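Local coordinates for RPA0582 (Rhodopseudomonas palustris, PDB 3HHL), which is of unknown function but has the alpha-beta-barrel fold of the DUF1330 family and occurs here as an assembly of two chains, at residues 4-9 and 119-124; 31-36 and 87-92; 59-64 and 102-107. One frame throughout, in Å; residues are numbered along the deposited sequence.

Contact 1. Residues 4-9 and 119-124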
ATOM      1  N   GLY C   4     -11.171   7.331 -11.459  1.00 61.78           N
ATOM      2  CA  GLY C   4      -9.972   6.948 -10.795  1.00 58.18           C
ATOM      3  C   GLY C   4      -8.774   7.170 -11.666  1.00 54.72           C
ATOM      4  O   GLY C   4      -8.860   7.602 -12.803  1.00 53.78           O
ATOM      5  N   HIS C   5      -7.642   6.833 -11.097  1.00 51.24           N
ATOM      6  CA  HIS C   5      -6.400   6.915 -11.772  1.00 48.26           C
ATOM      7  C   HIS C   5      -6.120   5.556 -12.313  1.00 46.07           C
ATOM      8  O   HIS C   5      -6.034   4.597 -11.578  1.00 45.29           O
ATOM      9  CB  HIS C   5      -5.337   7.344 -10.772  1.00 48.19           C
ATOM     10  CG  HIS C   5      -5.597   8.688 -10.170  1.00 45.77           C
ATOM     11  ND1 HIS C   5      -6.461   8.867  -9.110  1.00 42.84           N
ATOM     12  CD2 HIS C   5      -5.114   9.917 -10.484  1.00 42.94           C
ATOM     13  CE1 HIS C   5      -6.496  10.151  -8.792  1.00 43.23           C
ATOM     14  NE2 HIS C   5      -5.694  10.810  -9.614  1.00 42.23           N
ATOM     15  N   ILE C   6      -5.965   5.491 -13.614  1.00 44.57           N
ATOM     16  CA  ILE C   6      -5.756   4.236 -14.315  1.00 43.59           C
ATOM     17  C   ILE C   6      -4.353   4.175 -14.907  1.00 42.93           C
ATOM     18  O   ILE C   6      -3.688   3.165 -14.829  1.00 42.76           O
ATOM     19  CB  ILE C   6      -6.788   4.117 -15.423  1.00 43.29           C
ATOM     20  CG1 ILE C   6      -8.189   4.059 -14.803  1.00 43.40           C
ATOM     21  CG2 ILE C   6      -6.480   2.937 -16.365  1.00 41.89           C
ATOM     22  CD1 ILE C   6      -9.333   4.429 -15.833  1.00 44.57           C
ATOM     23  N   ASP C   7      -3.913   5.259 -15.516  1.00 42.56           N
ATOM     24  CA  ASP C   7      -2.628   5.282 -16.201  1.00 42.64           C
ATOM     25  C   ASP C   7      -1.736   6.375 -15.663  1.00 41.32           C
ATOM     26  O   ASP C   7      -2.191   7.324 -15.065  1.00 40.51           O
ATOM     27  CB  ASP C   7      -2.826   5.521 -17.706  1.00 43.69           C
ATOM     28  CG  ASP C   7      -3.436   4.311 -18.440  1.00 45.62           C
ATOM     29  OD1 ASP C   7      -2.962   3.135 -18.308  1.00 47.78           O
ATOM     30  OD2 ASP C   7      -4.394   4.586 -19.184  1.00 49.14           O
ATOM     31  N   PRO C   8      -0.430   6.226 -15.855  1.00 40.57           N
ATOM     32  CA  PRO C   8       0.503   7.286 -15.487  1.00 39.63           C
ATOM     33  C   PRO C   8       0.449   8.390 -16.517  1.00 38.25           C
ATOM     34  O   PRO C   8       0.140   8.105 -17.653  1.00 38.22           O
ATOM     35  CB  PRO C   8       1.841   6.589 -15.542  1.00 39.45           C
ATOM     36  CG  PRO C   8       1.630   5.529 -16.546  1.00 40.44           C
ATOM     37  CD  PRO C   8       0.264   5.025 -16.318  1.00 40.33           C
ATOM     38  N   THR C   9       0.726   9.617 -16.105  1.00 36.85           N
ATOM     39  CA  THR C   9       0.839  10.734 -17.016  1.00 36.47           C
ATOM     40  C   THR C   9       2.269  10.786 -17.652  1.00 36.88           C
ATOM     41  O   THR C   9       3.236  10.220 -17.127  1.00 35.38           O
ATOM     42  CB  THR C   9       0.577  12.083 -16.294  1.00 36.65           C
ATOM     43  OG1 THR C   9       1.666  12.343 -15.398  1.00 38.31           O
ATOM     44  CG2 THR C   9      -0.736  12.100 -15.519  1.00 32.78           C
ATOM     45  N   ALA C 119      -9.084  -1.389 -19.543  1.00 37.37           N
ATOM     46  CA  ALA C 119     -10.508  -1.728 -19.501  1.00 36.63           C
ATOM     47  C   ALA C 119     -10.963  -2.183 -18.121  1.00 36.49           C
ATOM     48  O   ALA C 119     -12.136  -1.982 -17.770  1.00 37.12           O
ATOM     49  CB  ALA C 119     -10.815  -2.801 -20.538  1.00 36.36           C
ATOM     50  N   ALA C 120     -10.053  -2.798 -17.350  1.00 35.79           N
ATOM     51  CA  ALA C 120     -10.412  -3.450 -16.082  1.00 35.41           C
ATOM     52  C   ALA C 120     -10.503  -2.476 -14.921  1.00 35.86           C
ATOM     53  O   ALA C 120     -11.356  -2.641 -14.034  1.00 35.25           O
ATOM     54  CB  ALA C 120      -9.408  -4.533 -15.724  1.00 34.95           C
ATOM     55  N   VAL C 121      -9.591  -1.495 -14.899  1.00 36.13           N
ATOM     56  CA  VAL C 121      -9.310  -0.797 -13.655  1.00 35.74           C
ATOM     57  C   VAL C 121     -10.225   0.412 -13.483  1.00 36.62           C
ATOM     58  O   VAL C 121     -10.321   1.265 -14.356  1.00 37.29           O
ATOM     59  CB  VAL C 121      -7.828  -0.412 -13.553  1.00 35.55           C
ATOM     60  CG1 VAL C 121      -7.577   0.466 -12.324  1.00 32.36           C
ATOM     61  CG2 VAL C 121      -6.965  -1.673 -13.532  1.00 33.39           C
ATOM     62  N   GLU C 122     -10.900   0.467 -12.349  1.00 36.67           N
ATOM     63  CA  GLU C 122     -11.721   1.605 -12.004  1.00 37.34           C
ATOM     64  C   GLU C 122     -10.912   2.716 -11.349  1.00 36.98           C
ATOM     65  O   GLU C 122     -11.174   3.907 -11.581  1.00 38.02           O
ATOM     66  CB  GLU C 122     -12.825   1.162 -11.052  1.00 38.21           C
ATOM     67  CG  GLU C 122     -13.999   2.126 -10.937  1.00 40.48           C
ATOM     68  CD  GLU C 122     -15.060   1.589  -9.987  1.00 45.12           C
ATOM     69  OE1 GLU C 122     -16.070   1.025 -10.512  1.00 45.81           O
ATOM     70  OE2 GLU C 122     -14.839   1.701  -8.740  1.00 46.95           O
ATOM     71  N   ASP C 123      -9.951   2.327 -10.522  1.00 36.43           N
ATOM     72  CA  ASP C 123      -9.054   3.255  -9.809  1.00 35.86           C
ATOM     73  C   ASP C 123      -7.914   2.421  -9.294  1.00 35.03           C
ATOM     74  O   ASP C 123      -8.095   1.242  -9.041  1.00 34.82           O
ATOM     75  CB  ASP C 123      -9.795   3.857  -8.626  1.00 35.87           C
ATOM     76  CG  ASP C 123      -9.062   5.019  -7.942  1.00 37.22           C
ATOM     77  OD1 ASP C 123      -8.144   5.677  -8.512  1.00 34.13           O
ATOM     78  OD2 ASP C 123      -9.478   5.291  -6.781  1.00 39.76           O
ATOM     79  N   SER C 124      -6.741   3.020  -9.165  1.00 34.87           N
ATOM     80  CA  SER C 124      -5.549   2.289  -8.712  1.00 34.67           C
ATOM     81  C   SER C 124      -4.497   3.219  -8.196  1.00 34.20           C
ATOM     82  O   SER C 124      -4.543   4.406  -8.455  1.00 34.28           O
ATOM     83  CB  SER C 124      -4.914   1.503  -9.852  1.00 34.48           C
ATOM     84  OG  SER C 124      -4.573   2.375 -10.924  1.00 35.55           O
TER
HETATM   85  O   HOH W   1     -12.702   5.699 -13.725  1.00 51.51           O
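V121, the first residue past helix 117-120, meets I6 of the N-terminal loop: I6 CG1 lies 3.5 Å from V121 O, while the two CG1 atoms touch more loosely at 4.4 Å. Branched aliphatic residues suit this short hydrophobic patch beside an otherwise polar junction. The E122 carboxylate makes a salt bridge with R32, and its carbonyl faces G4. G4 CA approaches E122 O at 3.4 Å in a C-H...O contact, and one water bridges G4 N and E122 O. The bare CA of G4 lets the backbones come close, G4 CA lying 3.9 Å from D123 CA. D123 then lays its carboxylate alongside H5. D123 OD1 takes the H5 N-H at 2.9 Å in a nearly straight bond (164°), received on the anti side and 29° out of the carboxylate plane; the same oxygen sits at the edge of the imidazole and forms a salt bridge with R125. With D123 cut back to an alanine, the H5 amide would probably lose its acceptor and R125 this countercharge. S124 OG, set between its backbone N and carbonyl carbon (chi1 58°), donates to H5 O at 2.7 Å, and R117 also bonds this hydroxyl. E122 and D123 together face R32 on the neighbouring strand, the mark of a classic beta bulge, here in the outermost strand of this chain's sheet, of the kind found in dimeric alpha-beta barrels.

Contact 2. Residues 31-36 and 87-92; sequences VRLRPR and WDHVFI
An antiparallel strand pair with a classic beta bulge joins V31 on strand 25-33 to D88 and H89 at the start of strand 89-95, two central strands of the sheet. V31 and H89 form a hydrogen-bonded pair: V31 N donates to H89 O at 2.9 Å, and H89 N returns a bond to V31 O at 3.1 Å. The extra residue of the bulge, D88, also gives its N-H to V31 O, at 2.7 Å, so two donors grip one carbonyl. V31 and H89 lie on the same face, their CB atoms 4.1 Å apart, where Y51 of helix 47-64 covers them. The W87 ring turns an edge to the backbone, with CE3 3.5 Å from R32 N; the flat hydrocarbon edge fits closely beside the peptide. R32 itself reaches past, its guanidinium bonded to D84 O. With CG anti to its carbonyl carbon (chi1 -64°), D88 brings OD2 to L33 N, 2.6 Å away and nearly in line (166°), through its anti lone pair. L33 CD1 rests 3.9 Å from H89 NE2. Beyond the V31-H89 bridge, then, the short acidic side chain of D88 takes the L33 N-H, giving that amide an acceptor where the backbone pairing has ended.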
ATOM      1  N   VAL C  31      -5.197  -2.071  -6.585  1.00 35.63           N
ATOM      2  CA  VAL C  31      -6.067  -2.039  -7.761  1.00 36.16           C
ATOM      3  C   VAL C  31      -7.540  -2.258  -7.437  1.00 36.67           C
ATOM      4  O   VAL C  31      -7.900  -3.252  -6.774  1.00 37.29           O
ATOM      5  CB  VAL C  31      -5.678  -3.101  -8.808  1.00 36.47           C
ATOM      6  CG1 VAL C  31      -6.528  -2.893 -10.055  1.00 35.48           C
ATOM      7  CG2 VAL C  31      -4.181  -3.052  -9.113  1.00 35.74           C
ATOM      8  N   ARG C  32      -8.387  -1.351  -7.912  0.50 36.42           N
ATOM      9  CA  ARG C  32      -9.812  -1.504  -7.743  0.50 36.90           C
ATOM     10  C   ARG C  32     -10.444  -1.738  -9.102  0.50 36.88           C
ATOM     11  O   ARG C  32     -10.330  -0.899  -9.987  0.50 37.18           O
ATOM     12  CB  ARG C  32     -10.409  -0.268  -7.091  0.50 37.25           C
ATOM     13  CG  ARG C  32     -11.881  -0.432  -6.728  0.50 37.91           C
ATOM     14  CD  ARG C  32     -12.376   0.757  -5.917  0.50 39.67           C
ATOM     15  NE  ARG C  32     -13.832   0.853  -5.875  0.50 40.52           N
ATOM     16  CZ  ARG C  32     -14.503   1.516  -4.942  0.50 40.30           C
ATOM     17  NH1 ARG C  32     -13.848   2.119  -3.955  0.50 40.57           N
ATOM     18  NH2 ARG C  32     -15.820   1.560  -4.991  0.50 39.18           N
ATOM     19  N   LEU C  33     -11.108  -2.878  -9.260  1.00 36.59           N
ATOM     20  CA  LEU C  33     -11.638  -3.282 -10.544  1.00 36.81           C
ATOM     21  C   LEU C  33     -13.069  -2.803 -10.804  1.00 37.29           C
ATOM     22  O   LEU C  33     -13.885  -2.705  -9.894  1.00 36.78           O
ATOM     23  CB  LEU C  33     -11.591  -4.802 -10.650  1.00 36.99           C
ATOM     24  CG  LEU C  33     -10.202  -5.472 -10.644  1.00 36.16           C
ATOM     25  CD1 LEU C  33     -10.368  -6.976 -10.589  1.00 32.31           C
ATOM     26  CD2 LEU C  33      -9.399  -5.041 -11.847  1.00 33.95           C
ATOM     27  N   ARG C  34     -13.371  -2.531 -12.071  1.00 38.03           N
ATOM     28  CA  ARG C  34     -14.745  -2.273 -12.489  1.00 38.65           C
ATOM     29  C   ARG C  34     -15.570  -3.537 -12.396  1.00 38.80           C
ATOM     30  O   ARG C  34     -15.079  -4.625 -12.704  1.00 39.26           O
ATOM     31  CB  ARG C  34     -14.805  -1.846 -13.937  1.00 38.83           C
ATOM     32  CG  ARG C  34     -14.306  -0.489 -14.227  1.00 39.72           C
ATOM     33  CD  ARG C  34     -14.426  -0.197 -15.715  1.00 42.29           C
ATOM     34  NE  ARG C  34     -13.579   0.939 -16.025  1.00 44.91           N
ATOM     35  CZ  ARG C  34     -13.910   2.208 -15.802  1.00 44.96           C
ATOM     36  NH1 ARG C  34     -15.113   2.507 -15.300  1.00 44.57           N
ATOM     37  NH2 ARG C  34     -13.033   3.175 -16.083  1.00 43.72           N
ATOM     38  N   PRO C  35     -16.825  -3.409 -11.990  1.00 39.30           N
ATOM     39  CA  PRO C  35     -17.741  -4.555 -12.108  1.00 39.94           C
ATOM     40  C   PRO C  35     -17.800  -5.009 -13.554  1.00 40.27           C
ATOM     41  O   PRO C  35     -17.569  -6.192 -13.845  1.00 40.32           O
ATOM     42  CB  PRO C  35     -19.098  -3.989 -11.679  1.00 39.41           C
ATOM     43  CG  PRO C  35     -18.779  -2.803 -10.856  1.00 39.82           C
ATOM     44  CD  PRO C  35     -17.415  -2.283 -11.264  1.00 39.45           C
ATOM     45  N   ARG C  36     -18.080  -4.055 -14.448  1.00 40.29           N
ATOM     46  CA  ARG C  36     -18.112  -4.335 -15.889  1.00 40.40           C
ATOM     47  C   ARG C  36     -16.897  -3.666 -16.572  1.00 40.00           C
ATOM     48  O   ARG C  36     -16.652  -2.476 -16.387  1.00 39.48           O
ATOM     49  CB  ARG C  36     -19.473  -3.918 -16.518  1.00 39.87           C
ATOM     50  N   TRP C  87      -9.749  -2.235  -2.214  1.00 41.94           N
ATOM     51  CA  TRP C  87      -8.903  -2.667  -3.296  1.00 40.13           C
ATOM     52  C   TRP C  87      -9.151  -4.145  -3.512  1.00 39.54           C
ATOM     53  O   TRP C  87      -9.342  -4.879  -2.554  1.00 39.34           O
ATOM     54  CB  TRP C  87      -7.458  -2.411  -2.944  1.00 39.61           C
ATOM     55  CG  TRP C  87      -7.189  -0.995  -2.620  1.00 37.36           C
ATOM     56  CD1 TRP C  87      -6.838  -0.481  -1.416  1.00 36.68           C
ATOM     57  CD2 TRP C  87      -7.223   0.093  -3.515  1.00 34.37           C
ATOM     58  NE1 TRP C  87      -6.654   0.870  -1.501  1.00 33.70           N
ATOM     59  CE2 TRP C  87      -6.877   1.245  -2.788  1.00 33.33           C
ATOM     60  CE3 TRP C  87      -7.500   0.208  -4.866  1.00 33.90           C
ATOM     61  CZ2 TRP C  87      -6.846   2.498  -3.352  1.00 33.41           C
ATOM     62  CZ3 TRP C  87      -7.464   1.449  -5.434  1.00 33.41           C
ATOM     63  CH2 TRP C  87      -7.154   2.589  -4.680  1.00 32.95           C
ATOM     64  N   ASP C  88      -9.188  -4.553  -4.777  1.00 38.70           N
ATOM     65  CA  ASP C  88      -9.452  -5.929  -5.163  1.00 37.70           C
ATOM     66  C   ASP C  88      -8.145  -6.699  -5.274  1.00 36.99           C
ATOM     67  O   ASP C  88      -8.109  -7.874  -4.984  1.00 36.63           O
ATOM     68  CB  ASP C  88     -10.181  -5.956  -6.512  1.00 37.89           C
ATOM     69  CG  ASP C  88     -11.553  -5.319  -6.449  1.00 39.27           C
ATOM     70  OD1 ASP C  88     -12.343  -5.727  -5.586  1.00 41.44           O
ATOM     71  OD2 ASP C  88     -11.859  -4.423  -7.269  1.00 41.44           O
ATOM     72  N   HIS C  89      -7.074  -6.033  -5.711  1.00 35.89           N
ATOM     73  CA  HIS C  89      -5.777  -6.661  -5.790  1.00 35.51           C
ATOM     74  C   HIS C  89      -4.760  -5.786  -5.082  1.00 34.50           C
ATOM     75  O   HIS C  89      -4.741  -4.577  -5.286  1.00 34.23           O
ATOM     76  CB  HIS C  89      -5.357  -6.821  -7.227  1.00 35.76           C
ATOM     77  CG  HIS C  89      -6.162  -7.823  -7.967  1.00 39.85           C
ATOM     78  ND1 HIS C  89      -6.599  -8.996  -7.388  1.00 45.43           N
ATOM     79  CD2 HIS C  89      -6.613  -7.843  -9.243  1.00 43.23           C
ATOM     80  CE1 HIS C  89      -7.290  -9.695  -8.273  1.00 43.76           C
ATOM     81  NE2 HIS C  89      -7.321  -9.012  -9.403  1.00 44.35           N
ATOM     82  N   VAL C  90      -3.924  -6.398  -4.248  1.00 32.82           N
ATOM     83  CA  VAL C  90      -2.888  -5.667  -3.559  1.00 32.03           C
ATOM     84  C   VAL C  90      -1.628  -6.523  -3.580  1.00 31.36           C
ATOM     85  O   VAL C  90      -1.620  -7.599  -3.046  1.00 31.60           O
ATOM     86  CB  VAL C  90      -3.300  -5.317  -2.111  1.00 31.58           C
ATOM     87  CG1 VAL C  90      -2.231  -4.491  -1.441  1.00 30.87           C
ATOM     88  CG2 VAL C  90      -4.563  -4.564  -2.102  1.00 29.47           C
ATOM     89  N   PHE C  91      -0.576  -6.026  -4.217  1.00 31.27           N
ATOM     90  CA  PHE C  91       0.696  -6.760  -4.360  1.00 31.01           C
ATOM     91  C   PHE C  91       1.865  -5.810  -4.599  1.00 31.00           C
ATOM     92  O   PHE C  91       1.674  -4.612  -4.973  1.00 30.24           O
ATOM     93  CB  PHE C  91       0.659  -7.785  -5.522  1.00 30.25           C
ATOM     94  CG  PHE C  91       0.373  -7.177  -6.843  1.00 29.42           C
ATOM     95  CD1 PHE C  91      -0.913  -6.884  -7.207  1.00 30.33           C
ATOM     96  CD2 PHE C  91       1.403  -6.860  -7.717  1.00 31.85           C
ATOM     97  CE1 PHE C  91      -1.185  -6.303  -8.480  1.00 33.13           C
ATOM     98  CE2 PHE C  91       1.167  -6.255  -8.968  1.00 31.06           C
ATOM     99  CZ  PHE C  91      -0.133  -5.984  -9.353  1.00 33.22           C
ATOM    100  N   ILE C  92       3.056  -6.391  -4.425  1.00 31.00           N
ATOM    101  CA  ILE C  92       4.314  -5.727  -4.705  1.00 31.29           C
ATOM    102  C   ILE C  92       5.052  -6.528  -5.738  1.00 31.89           C
ATOM    103  O   ILE C  92       5.260  -7.734  -5.550  1.00 33.37           O
ATOM    104  CB  ILE C  92       5.195  -5.574  -3.437  1.00 31.03           C
ATOM    105  CG1 ILE C  92       4.477  -4.670  -2.388  1.00 29.93           C
ATOM    106  CG2 ILE C  92       6.562  -5.045  -3.823  1.00 28.31           C
ATOM    107  CD1 ILE C  92       5.147  -4.730  -0.958  1.00 25.13           C
TER

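Contact 3. Residues 59-64 and 102-107. Unlike the reference sequence in segment 59-64: S62 (reference Phe).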
ATOM      1  N   GLY C  59       2.379 -11.372 -18.125  1.00 42.00           N
ATOM      2  CA  GLY C  59       3.260 -12.249 -17.353  1.00 42.16           C
ATOM      3  C   GLY C  59       4.578 -12.621 -18.009  1.00 41.78           C
ATOM      4  O   GLY C  59       5.629 -12.423 -17.433  1.00 42.25           O
ATOM      5  N   PRO C  60       4.536 -13.155 -19.224  1.00 41.67           N
ATOM      6  CA  PRO C  60       5.810 -13.579 -19.807  1.00 41.44           C
ATOM      7  C   PRO C  60       6.776 -12.445 -20.032  1.00 40.74           C
ATOM      8  O   PRO C  60       7.973 -12.656 -19.967  1.00 41.26           O
ATOM      9  CB  PRO C  60       5.407 -14.196 -21.150  1.00 41.32           C
ATOM     10  CG  PRO C  60       3.951 -14.583 -20.961  1.00 41.69           C
ATOM     11  CD  PRO C  60       3.378 -13.560 -20.039  1.00 41.81           C
ATOM     12  N   VAL C  61       6.265 -11.260 -20.304  1.00 40.14           N
ATOM     13  CA  VAL C  61       7.135 -10.141 -20.616  1.00 39.66           C
ATOM     14  C   VAL C  61       7.812  -9.711 -19.343  1.00 40.09           C
ATOM     15  O   VAL C  61       9.022  -9.508 -19.280  1.00 40.65           O
ATOM     16  CB  VAL C  61       6.387  -8.944 -21.221  1.00 39.01           C
ATOM     17  CG1 VAL C  61       7.385  -7.828 -21.583  1.00 37.25           C
ATOM     18  CG2 VAL C  61       5.626  -9.389 -22.431  1.00 37.76           C
ATOM     19  N   SER C  62       7.016  -9.577 -18.310  1.00 40.62           N
ATOM     20  CA  SER C  62       7.547  -9.265 -16.999  1.00 40.91           C
ATOM     21  C   SER C  62       8.644 -10.238 -16.562  1.00 40.37           C
ATOM     22  O   SER C  62       9.711  -9.818 -16.088  1.00 39.13           O
ATOM     23  CB  SER C  62       6.431  -9.322 -15.985  1.00 40.80           C
ATOM     24  OG  SER C  62       6.922  -8.795 -14.773  1.00 43.03           O
ATOM     25  N   GLU C  63       8.347 -11.519 -16.732  1.00 40.26           N
ATOM     26  CA  GLU C  63       9.188 -12.581 -16.238  1.00 41.79           C
ATOM     27  C   GLU C  63      10.530 -12.567 -16.935  1.00 40.55           C
ATOM     28  O   GLU C  63      11.563 -12.733 -16.317  1.00 39.58           O
ATOM     29  CB  GLU C  63       8.490 -13.910 -16.483  1.00 43.33           C
ATOM     30  CG  GLU C  63       9.161 -15.184 -15.917  1.00 48.55           C
ATOM     31  CD  GLU C  63       8.092 -16.277 -15.644  1.00 57.66           C
ATOM     32  OE1 GLU C  63       7.042 -15.960 -14.988  1.00 62.88           O
ATOM     33  OE2 GLU C  63       8.270 -17.436 -16.106  1.00 61.47           O
ATOM     34  N   ARG C  64      10.480 -12.341 -18.235  1.00 39.58           N
ATOM     35  CA  ARG C  64      11.643 -12.344 -19.089  1.00 39.15           C
ATOM     36  C   ARG C  64      12.621 -11.266 -18.684  1.00 37.82           C
ATOM     37  O   ARG C  64      13.802 -11.424 -18.847  1.00 38.11           O
ATOM     38  CB  ARG C  64      11.157 -12.078 -20.509  1.00 39.84           C
ATOM     39  CG  ARG C  64      12.069 -12.478 -21.639  1.00 42.30           C
ATOM     40  CD  ARG C  64      11.591 -11.832 -22.972  1.00 45.38           C
ATOM     41  NE  ARG C  64      10.221 -12.219 -23.296  1.00 48.36           N
ATOM     42  CZ  ARG C  64       9.306 -11.428 -23.848  1.00 51.26           C
ATOM     43  NH1 ARG C  64       9.573 -10.171 -24.162  1.00 52.11           N
ATOM     44  NH2 ARG C  64       8.098 -11.909 -24.090  1.00 53.39           N
ATOM     45  N   VAL C 102      10.982  -0.138 -17.749  1.00 32.21           N
ATOM     46  CA  VAL C 102      10.717   0.633 -18.960  1.00 32.55           C
ATOM     47  C   VAL C 102      10.661  -0.310 -20.185  1.00 33.26           C
ATOM     48  O   VAL C 102       9.779  -0.192 -21.069  1.00 34.04           O
ATOM     49  CB  VAL C 102      11.745   1.775 -19.125  1.00 32.44           C
ATOM     50  CG1 VAL C 102      11.683   2.399 -20.499  1.00 31.10           C
ATOM     51  CG2 VAL C 102      11.529   2.814 -18.063  1.00 31.68           C
ATOM     52  N   GLU C 103      11.546  -1.290 -20.211  1.00 33.12           N
ATOM     53  CA  GLU C 103      11.592  -2.180 -21.340  1.00 33.64           C
ATOM     54  C   GLU C 103      10.272  -2.944 -21.433  1.00 34.11           C
ATOM     55  O   GLU C 103       9.744  -3.155 -22.521  1.00 33.60           O
ATOM     56  CB  GLU C 103      12.803  -3.121 -21.251  1.00 33.61           C
ATOM     57  CG  GLU C 103      14.130  -2.453 -21.597  1.00 34.25           C
ATOM     58  CD  GLU C 103      14.124  -1.810 -22.963  1.00 36.99           C
ATOM     59  OE1 GLU C 103      13.538  -2.410 -23.898  1.00 38.41           O
ATOM     60  OE2 GLU C 103      14.717  -0.717 -23.105  1.00 37.42           O
HETATM   61  N   MSE C 104       9.737  -3.341 -20.287  1.00 34.64           N
HETATM   62  CA  MSE C 104       8.462  -4.048 -20.248  1.00 35.63           C
HETATM   63  C   MSE C 104       7.339  -3.172 -20.793  1.00 35.85           C
HETATM   64  O   MSE C 104       6.471  -3.607 -21.562  1.00 35.09           O
HETATM   65  CB  MSE C 104       8.108  -4.442 -18.811  1.00 36.06           C
HETATM   66  CG  MSE C 104       6.648  -4.865 -18.611  1.00 37.18           C
HETATM   67 SE   MSE C 104       6.264  -5.566 -16.848  1.00 41.78          SE
HETATM   68  CE  MSE C 104       5.925  -3.841 -15.997  1.00 38.22           C
ATOM     69  N   ILE C 105       7.356  -1.930 -20.357  1.00 35.88           N
ATOM     70  CA  ILE C 105       6.335  -0.993 -20.758  1.00 36.38           C
ATOM     71  C   ILE C 105       6.415  -0.718 -22.257  1.00 36.17           C
ATOM     72  O   ILE C 105       5.410  -0.386 -22.884  1.00 36.18           O
ATOM     73  CB  ILE C 105       6.461   0.295 -19.906  1.00 36.93           C
ATOM     74  CG1 ILE C 105       5.556   0.129 -18.706  1.00 39.66           C
ATOM     75  CG2 ILE C 105       6.130   1.595 -20.681  1.00 33.95           C
ATOM     76  CD1 ILE C 105       5.294   1.482 -18.020  1.00 47.46           C
ATOM     77  N   ARG C 106       7.602  -0.855 -22.833  1.00 35.61           N
ATOM     78  CA  ARG C 106       7.753  -0.603 -24.258  1.00 35.39           C
ATOM     79  C   ARG C 106       7.521  -1.800 -25.123  1.00 34.65           C
ATOM     80  O   ARG C 106       7.352  -1.656 -26.320  1.00 35.09           O
ATOM     81  CB  ARG C 106       9.134  -0.054 -24.546  1.00 35.74           C
ATOM     82  CG  ARG C 106       9.361   1.315 -23.942  1.00 36.93           C
ATOM     83  CD  ARG C 106      10.765   1.715 -24.242  1.00 38.67           C
ATOM     84  NE  ARG C 106      11.116   3.061 -23.808  1.00 39.94           N
ATOM     85  CZ  ARG C 106      12.332   3.563 -23.971  1.00 42.52           C
ATOM     86  NH1 ARG C 106      13.281   2.825 -24.554  1.00 42.03           N
ATOM     87  NH2 ARG C 106      12.613   4.779 -23.533  1.00 45.51           N
ATOM     88  N   ASP C 107       7.494  -2.974 -24.524  1.00 34.69           N
ATOM     89  CA  ASP C 107       7.388  -4.197 -25.284  1.00 35.48           C
ATOM     90  C   ASP C 107       6.024  -4.296 -26.010  1.00 35.98           C
ATOM     91  O   ASP C 107       4.982  -4.089 -25.401  1.00 35.66           O
ATOM     92  CB  ASP C 107       7.585  -5.402 -24.381  1.00 35.49           C
ATOM     93  CG  ASP C 107       7.596  -6.678 -25.142  1.00 36.06           C
ATOM     94  OD1 ASP C 107       8.649  -7.320 -25.250  1.00 35.44           O
ATOM     95  OD2 ASP C 107       6.537  -7.050 -25.650  1.00 40.77           O
TER
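Here the last turn of helix 47-64 packs against the end of helix 98-106, with V61 fitted against M104 and D107 and a salt bridge at the more exposed side. V61 CG1 is the central touching point: it lies 3.7 Å from D107 CB and 4.3 Å from M104 CG, so one small branched residue touches both the helix end and the selenomethionine. One turn before D107, M104 brings its selenium to S62, with SE 3.9 Å from S62 CB. Its CG stands anti to the backbone N (chi1 165°) and the chain stays extended as far as SE, which carries the selenium across; the bend at the last torsion only directs CE. The serine is a departure from the reference phenylalanine, and its small side chain meets the selenium with both CB and OG. These are the two main helices of the ferredoxin-like beta-alpha-beta-beta-alpha-beta arrangement, which form one layer against the four-stranded sheet; Y95 of strand 89-95 touches both S62 and M104, joining the helices to the sheet. Toward solvent, the contact turns polar. R64 NH1 meets D107 OD1 at 3.2 Å in a bent hydrogen bond (137°) that completes the salt bridge. The oxygen lies at the guanidinium edge, in its plane, yet the nitrogen stands above the carboxylate plane, the two planes being 47° apart. An arginine suits this place because its long chain lets NH1 meet the carboxylate. The other carboxylate oxygen, OD2, makes weak bonds to the backbone N of V109 and Y110, so D107 serves both as partner of R64 and as N-cap of helix 108-113.

Overall arrangement
From the N terminus, the loop 4-9 waits for the far end of the chain: contact 1 closes a loop of about 110 residues by bringing 119-124 back to it. Both other contacts nest inside. Segment 31-36 holds the end of strand 25-33 and the loop after it, and contact 2 joins it to 87-92, while helix 47-64 ends in 59-64, which contact 3 joins to 102-107. Because these segments alternate along the chain, contacts 2 and 3 cross. Contacts 1 and 2 share the sheet and touch, strand 25-33 lying between 121-128 and 89-95. Contact 3 ties the helical layer together, its centre about 21 Å from that of contact 2, on the opposite side of the chain's centre.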